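Local coordinates for stress-induced-phosphoprotein 1 (Caenorhabditis elegans, PDB 4GCN) that binds Hsp90, inhibits its ATPase activity and forms a co-chaperone complex with Hsp70 and Hsp90, here represented by its N-terminal tetratricopeptide repeat (TPR) domain, at residues K22-A27 with A49-E54; K84-A89 with V103-R108. All coordinates share one frame; numbering follows the deposited sequence. Where two conformers were deposited one is given.

Contact 1 of 2, residues K22-A27 with A49-E54; sequences KDFEKA and AAVYFE
F24 and V51 form the apolar half of a helix-to-helix contact in which the start of one helix meets the end of another. The CG1 methyl of V51 sits 3.7 Å from CB of F24 and lies 3.9 Å from CD1 of F24; the two side chains slide past each other in opposite directions. V51 has CG1 anti to its backbone N (chi1 -178°), which turns the other methyl, CG2, to A27, where it lies a looser 4.2 Å from CB.

The far end of the F24 ring belongs to E54. CZ rests 3.6 Å from CG of E54, and the two side chains cross at about a right angle, with the ring and carboxylate planes 59° apart. Thus the aliphatic stem of the glutamate packs on the phenyl group while its carboxylate continues past the ring edge. Over the centre of one ring face lies the carbonyl oxygen of K22.

Charge completes the interaction. The K22 chain, bent at chi2 and chi4, brings NZ to 2.8 Å from OE2 of E54, on the syn lone pair, in a salt bridge. A water ties the same pair together again, accepting from NZ and donating to OE1 of E54. E54 was modelled in two conformers, so this bridge describes one of them.

Around the turn that carries K22, a Schellman motif with K22 at C-prime ends helix 3-20, and D23 then N-caps helix 24-37, its OD1 taking K26 N at 3.3 Å. In this TPR array the contact joins helix 24-37 to helix 42-54, linking the predicted first and second repeats; Y19 of helix 3-20 also touches V51 and E54, so three helices meet here.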
loop_
_atom_site.group_PDB
_atom_site.type_symbol
_atom_site.label_atom_id
_atom_site.label_comp_id
_atom_site.label_asym_id
_atom_site.label_seq_id
_atom_site.Cartn_x
_atom_site.Cartn_y
_atom_site.Cartn_z
ATOM N N LYS A 22 -11.897 9.592 8.777
ATOM C CA LYS A 22 -11.964 10.121 7.434
ATOM C C LYS A 22 -11.398 11.518 7.361
ATOM O O LYS A 22 -11.804 12.317 6.505
ATOM C CB LYS A 22 -13.401 10.130 6.913
ATOM C CG LYS A 22 -13.815 8.957 6.090
ATOM C CD LYS A 22 -13.972 7.679 6.821
ATOM C CE LYS A 22 -15.010 6.782 6.112
ATOM N NZ LYS A 22 -14.368 5.420 5.965
ATOM N N ASP A 23 -10.413 11.798 8.207
ATOM C CA ASP A 23 -9.679 13.007 8.099
ATOM C C ASP A 23 -8.433 12.687 7.313
ATOM O O ASP A 23 -7.362 12.446 7.880
ATOM C CB ASP A 23 -9.286 13.540 9.451
ATOM C CG ASP A 23 -8.672 14.914 9.361
ATOM O OD1 ASP A 23 -8.138 15.283 8.283
ATOM O OD2 ASP A 23 -8.694 15.586 10.388
ATOM N N PHE A 24 -8.571 12.668 6.004
ATOM C CA PHE A 24 -7.459 12.200 5.179
ATOM C C PHE A 24 -6.227 13.098 5.147
ATOM O O PHE A 24 -5.092 12.589 5.050
ATOM C CB PHE A 24 -7.904 11.862 3.751
ATOM C CG PHE A 24 -9.098 10.919 3.685
ATOM C CD1 PHE A 24 -9.087 9.738 4.334
ATOM C CD2 PHE A 24 -10.227 11.256 2.955
ATOM C CE1 PHE A 24 -10.181 8.866 4.270
ATOM C CE2 PHE A 24 -11.317 10.411 2.902
ATOM C CZ PHE A 24 -11.279 9.209 3.570
ATOM N N GLU A 25 -6.426 14.405 5.212
ATOM C CA GLU A 25 -5.304 15.362 5.252
ATOM C C GLU A 25 -4.372 15.129 6.448
ATOM O O GLU A 25 -3.148 15.043 6.311
ATOM C CB GLU A 25 -5.834 16.812 5.299
ATOM C CG GLU A 25 -6.423 17.324 3.999
ATOM C CD GLU A 25 -7.734 16.652 3.591
ATOM O OE1 GLU A 25 -8.535 16.258 4.491
ATOM O OE2 GLU A 25 -7.942 16.516 2.354
ATOM N N LYS A 26 -4.964 15.020 7.625
ATOM C CA LYS A 26 -4.252 14.790 8.885
ATOM C C LYS A 26 -3.588 13.403 8.863
ATOM O O LYS A 26 -2.459 13.237 9.379
ATOM C CB LYS A 26 -5.272 14.942 10.061
ATOM C CG LYS A 26 -4.897 14.594 11.508
ATOM C CD LYS A 26 -6.144 14.621 12.466
ATOM C CE LYS A 26 -5.997 13.948 13.862
ATOM N NZ LYS A 26 -7.011 12.921 14.420
ATOM N N ALA A 27 -4.244 12.434 8.225
ATOM C CA ALA A 27 -3.689 11.056 8.135
ATOM C C ALA A 27 -2.390 11.118 7.391
ATOM O O ALA A 27 -1.410 10.556 7.842
ATOM C CB ALA A 27 -4.635 10.110 7.447
ATOM N N ALA A 49 -0.964 4.630 0.818
ATOM C CA ALA A 49 -1.676 4.102 -0.357
ATOM C C ALA A 49 -3.153 3.919 -0.107
ATOM O O ALA A 49 -3.978 4.274 -0.930
ATOM C CB ALA A 49 -0.987 2.810 -0.861
ATOM N N ALA A 50 -3.483 3.380 1.059
ATOM C CA ALA A 50 -4.843 3.172 1.459
ATOM C C ALA A 50 -5.600 4.489 1.579
ATOM O O ALA A 50 -6.758 4.593 1.161
ATOM C CB ALA A 50 -4.873 2.421 2.763
ATOM N N VAL A 51 -4.973 5.502 2.143
ATOM C CA VAL A 51 -5.588 6.825 2.203
ATOM C C VAL A 51 -5.840 7.349 0.796
ATOM O O VAL A 51 -6.947 7.794 0.505
ATOM C CB VAL A 51 -4.748 7.840 2.979
ATOM C CG1 VAL A 51 -5.478 9.180 3.028
ATOM C CG2 VAL A 51 -4.467 7.305 4.381
ATOM N N TYR A 52 -4.816 7.309 -0.071
ATOM C CA TYR A 52 -4.979 7.796 -1.433
ATOM C C TYR A 52 -6.108 7.099 -2.173
ATOM O O TYR A 52 -6.847 7.738 -2.862
ATOM C CB TYR A 52 -3.697 7.696 -2.264
ATOM C CG TYR A 52 -2.625 8.716 -1.943
ATOM C CD1 TYR A 52 -2.924 10.093 -1.874
ATOM C CD2 TYR A 52 -1.313 8.320 -1.703
ATOM C CE1 TYR A 52 -1.930 11.035 -1.657
ATOM C CE2 TYR A 52 -0.332 9.236 -1.439
ATOM C CZ TYR A 52 -0.645 10.573 -1.386
ATOM O OH TYR A 52 0.341 11.444 -1.075
ATOM N N PHE A 53 -6.258 5.807 -1.970
ATOM C CA PHE A 53 -7.290 5.050 -2.622
ATOM C C PHE A 53 -8.673 5.543 -2.183
ATOM O O PHE A 53 -9.534 5.745 -3.042
ATOM C CB PHE A 53 -7.132 3.549 -2.273
ATOM C CG PHE A 53 -8.030 2.648 -3.048
ATOM C CD1 PHE A 53 -7.575 2.054 -4.195
ATOM C CD2 PHE A 53 -9.315 2.395 -2.611
ATOM C CE1 PHE A 53 -8.396 1.221 -4.915
ATOM C CE2 PHE A 53 -10.150 1.572 -3.314
ATOM C CZ PHE A 53 -9.686 0.987 -4.475
ATOM N N GLU A 54 -8.856 5.783 -0.885
ATOM C CA GLU A 54 -10.169 6.294 -0.387
ATOM C C GLU A 54 -10.445 7.699 -0.865
ATOM O O GLU A 54 -11.609 8.021 -1.048
ATOM C CB GLU A 54 -10.390 6.183 1.143
ATOM C CG GLU A 54 -11.867 6.324 1.538
ATOM C CD GLU A 54 -12.241 5.818 2.927
ATOM O OE1 GLU A 54 -11.447 5.068 3.517
ATOM O OE2 GLU A 54 -13.363 6.150 3.448
HETATM O O HOH W 1 -11.309 5.378 6.512
#

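Contact 2 of 2, residues K84-A89 with V103-R108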
loop_
_atom_site.group_PDB
_atom_site.type_symbol
_atom_site.label_atom_id
_atom_site.label_comp_id
_atom_site.label_asym_id
_atom_site.label_seq_id
_atom_site.Cartn_x
_atom_site.Cartn_y
_atom_site.Cartn_z
ATOM N N LYS A 84 0.229 -7.570 -0.631
ATOM C CA LYS A 84 -0.871 -6.613 -0.380
ATOM C C LYS A 84 -0.674 -5.321 -1.155
ATOM O O LYS A 84 -1.646 -4.846 -1.722
ATOM C CB LYS A 84 -1.007 -6.287 1.068
ATOM C CG LYS A 84 -2.167 -5.328 1.374
ATOM C CD LYS A 84 -2.478 -5.283 2.882
ATOM C CE LYS A 84 -1.347 -4.610 3.696
ATOM N NZ LYS A 84 -1.572 -4.725 5.176
ATOM N N ALA A 85 0.554 -4.793 -1.230
ATOM C CA ALA A 85 0.816 -3.578 -1.967
ATOM C C ALA A 85 0.477 -3.807 -3.421
ATOM O O ALA A 85 -0.097 -2.927 -4.074
ATOM C CB ALA A 85 2.281 -3.099 -1.847
ATOM N N MET A 86 0.880 -4.968 -3.923
ATOM C CA MET A 86 0.664 -5.335 -5.323
ATOM C C MET A 86 -0.826 -5.426 -5.691
ATOM O O MET A 86 -1.254 -4.853 -6.689
ATOM C CB MET A 86 1.413 -6.626 -5.645
ATOM C CG MET A 86 2.916 -6.401 -5.683
ATOM S SD MET A 86 3.709 -8.011 -5.750
ATOM C CE MET A 86 5.442 -7.510 -6.007
ATOM N N SER A 87 -1.650 -6.060 -4.865
ATOM C CA SER A 87 -3.064 -6.152 -5.131
ATOM C C SER A 87 -3.725 -4.787 -5.030
ATOM O O SER A 87 -4.668 -4.493 -5.773
ATOM C CB SER A 87 -3.746 -7.094 -4.140
ATOM O OG SER A 87 -2.880 -8.159 -3.800
ATOM N N ARG A 88 -3.251 -3.977 -4.071
ATOM C CA ARG A 88 -3.819 -2.625 -3.916
ATOM C C ARG A 88 -3.572 -1.824 -5.176
ATOM O O ARG A 88 -4.463 -1.121 -5.684
ATOM C CB ARG A 88 -3.258 -1.881 -2.690
ATOM C CG ARG A 88 -3.880 -0.469 -2.583
ATOM C CD ARG A 88 -3.757 0.235 -1.244
ATOM N NE ARG A 88 -4.528 -0.433 -0.187
ATOM C CZ ARG A 88 -3.977 -0.917 0.919
ATOM N NH1 ARG A 88 -2.647 -0.879 1.101
ATOM N NH2 ARG A 88 -4.762 -1.463 1.843
ATOM N N ALA A 89 -2.340 -1.889 -5.690
ATOM C CA ALA A 89 -2.035 -1.292 -6.943
ATOM C C ALA A 89 -2.935 -1.781 -8.086
ATOM O O ALA A 89 -3.302 -0.961 -8.938
ATOM C CB ALA A 89 -0.551 -1.548 -7.344
ATOM N N VAL A 103 -4.188 -6.084 -14.337
ATOM C CA VAL A 103 -3.853 -7.509 -14.430
ATOM C C VAL A 103 -2.314 -7.744 -14.290
ATOM O O VAL A 103 -1.894 -8.720 -13.639
ATOM C CB VAL A 103 -4.429 -8.059 -15.758
ATOM C CG1 VAL A 103 -3.860 -9.404 -16.136
ATOM C CG2 VAL A 103 -5.979 -8.094 -15.625
ATOM N N GLN A 104 -1.500 -6.864 -14.807
ATOM C CA GLN A 104 -0.025 -7.000 -14.577
ATOM C C GLN A 104 0.253 -7.049 -13.060
ATOM O O GLN A 104 1.032 -7.908 -12.616
ATOM C CB GLN A 104 0.806 -5.861 -15.174
ATOM C CG GLN A 104 1.176 -6.033 -16.651
ATOM C CD GLN A 104 1.780 -4.761 -17.242
ATOM O OE1 GLN A 104 2.577 -4.083 -16.583
ATOM N NE2 GLN A 104 1.425 -4.451 -18.505
ATOM N N TRP A 105 -0.411 -6.171 -12.297
ATOM C CA TRP A 105 -0.135 -6.037 -10.885
ATOM C C TRP A 105 -0.726 -7.233 -10.101
ATOM O O TRP A 105 -0.114 -7.746 -9.188
ATOM C CB TRP A 105 -0.668 -4.707 -10.331
ATOM C CG TRP A 105 0.309 -3.599 -10.486
ATOM C CD1 TRP A 105 0.398 -2.658 -11.490
ATOM C CD2 TRP A 105 1.394 -3.306 -9.588
ATOM N NE1 TRP A 105 1.500 -1.833 -11.314
ATOM C CE2 TRP A 105 2.134 -2.178 -10.169
ATOM C CE3 TRP A 105 1.865 -3.896 -8.441
ATOM C CZ2 TRP A 105 3.226 -1.608 -9.522
ATOM C CZ3 TRP A 105 2.918 -3.283 -7.753
ATOM C CH2 TRP A 105 3.605 -2.191 -8.290
ATOM N N PHE A 106 -1.923 -7.653 -10.465
ATOM C CA PHE A 106 -2.582 -8.775 -9.819
ATOM C C PHE A 106 -1.759 -10.067 -9.986
ATOM O O PHE A 106 -1.657 -10.861 -9.089
ATOM C CB PHE A 106 -3.956 -8.935 -10.423
ATOM C CG PHE A 106 -4.976 -7.895 -9.958
ATOM C CD1 PHE A 106 -4.987 -7.398 -8.678
ATOM C CD2 PHE A 106 -5.976 -7.475 -10.812
ATOM C CE1 PHE A 106 -6.001 -6.487 -8.236
ATOM C CE2 PHE A 106 -6.966 -6.535 -10.383
ATOM C CZ PHE A 106 -6.966 -6.064 -9.094
ATOM N N HIS A 107 -1.251 -10.312 -11.176
ATOM C CA HIS A 107 -0.364 -11.424 -11.397
ATOM C C HIS A 107 0.919 -11.378 -10.585
ATOM O O HIS A 107 1.287 -12.423 -10.017
ATOM C CB HIS A 107 -0.053 -11.588 -12.860
ATOM C CG HIS A 107 -1.096 -12.376 -13.588
ATOM N ND1 HIS A 107 -1.403 -13.662 -13.251
ATOM C CD2 HIS A 107 -1.898 -12.044 -14.661
ATOM C CE1 HIS A 107 -2.342 -14.145 -14.133
ATOM N NE2 HIS A 107 -2.664 -13.153 -14.964
ATOM N N ARG A 108 1.589 -10.204 -10.504
ATOM C CA ARG A 108 2.644 -9.966 -9.493
ATOM C C ARG A 108 2.251 -10.312 -8.077
ATOM O O ARG A 108 2.941 -11.112 -7.397
ATOM C CB ARG A 108 3.189 -8.577 -9.622
ATOM C CG ARG A 108 4.055 -8.466 -10.885
ATOM C CD ARG A 108 4.480 -7.071 -11.219
ATOM N NE ARG A 108 5.564 -6.670 -10.298
ATOM C CZ ARG A 108 5.799 -5.415 -9.908
ATOM N NH1 ARG A 108 5.087 -4.425 -10.405
ATOM N NH2 ARG A 108 6.790 -5.124 -9.053
#
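W105 presents its edge to M86 and a face to A89. CB of A89 lies over that face of the six-membered ring, 3.7 Å from its centroid and 21° off the normal, a CH-pi contact. M86 comes instead to the edge, where its CA is 3.6 Å from CE3 of W105 and its CB lies in the ring plane.

Beyond that edge the methionine reaches across the second helix. With chi1 at -71°, its CG lies beside the backbone N, and the chain then runs extended. CG touches CZ3 of W105 at 3.7 Å, the side chains crossing at about a right angle, and SD goes on to lie 3.6 Å from the carbonyl carbon of R108. In R108, a turn after W105, the bend at chi3 (76°) brings NH1 over the indole face opposite A89, toward its rim. The indole thus has the A89 methyl on one face and one R108 nitrogen on the other, and the F93 ring meets it too.

F106 behaves differently. Its CB points away from helix 79-95, yet the ring swings back until CE1 lies 3.4 Å from the backbone oxygen of S87. No hydrogen bond crosses between the two segments; S87 OG, in the conformer described, bonds to S109 OG and A83 O instead.

Segments 84-89 and 103-108 run antiparallel, with their axes 7.6 Å apart at closest approach, as expected for the helical hairpin of a TPR, here the predicted third repeat. A85 and A89 also touch A68 and C65, respectively, of helix 58-74. F106 meanwhile faces K121, V122 and L125 of helix 116-126, so that the hairpin is packed against helices earlier and later in the chain.

In the fold
Set side by side, the contacts illustrate two levels of packing in one TPR array: contact 1 joins helices of successive predicted repeats, contact 2 the two helices within one. Contact 1 is partly buried, and beside its apolar packing runs a salt bridge, bridged also by a water, at its exposed end, where K22 lies. Contact 2 is buried and relies on aromatic, methyl and thioether packing, with no hydrogen bond between its segments. They share no helix and lie on opposite sides of the chain's centre; the centres of contacts 1 and 2 are about 20 Å apart. They nevertheless touch: the R88 side chain on helix 79-95 packs on A49 and A50, with R88 CD 3.8 Å from A49 CB.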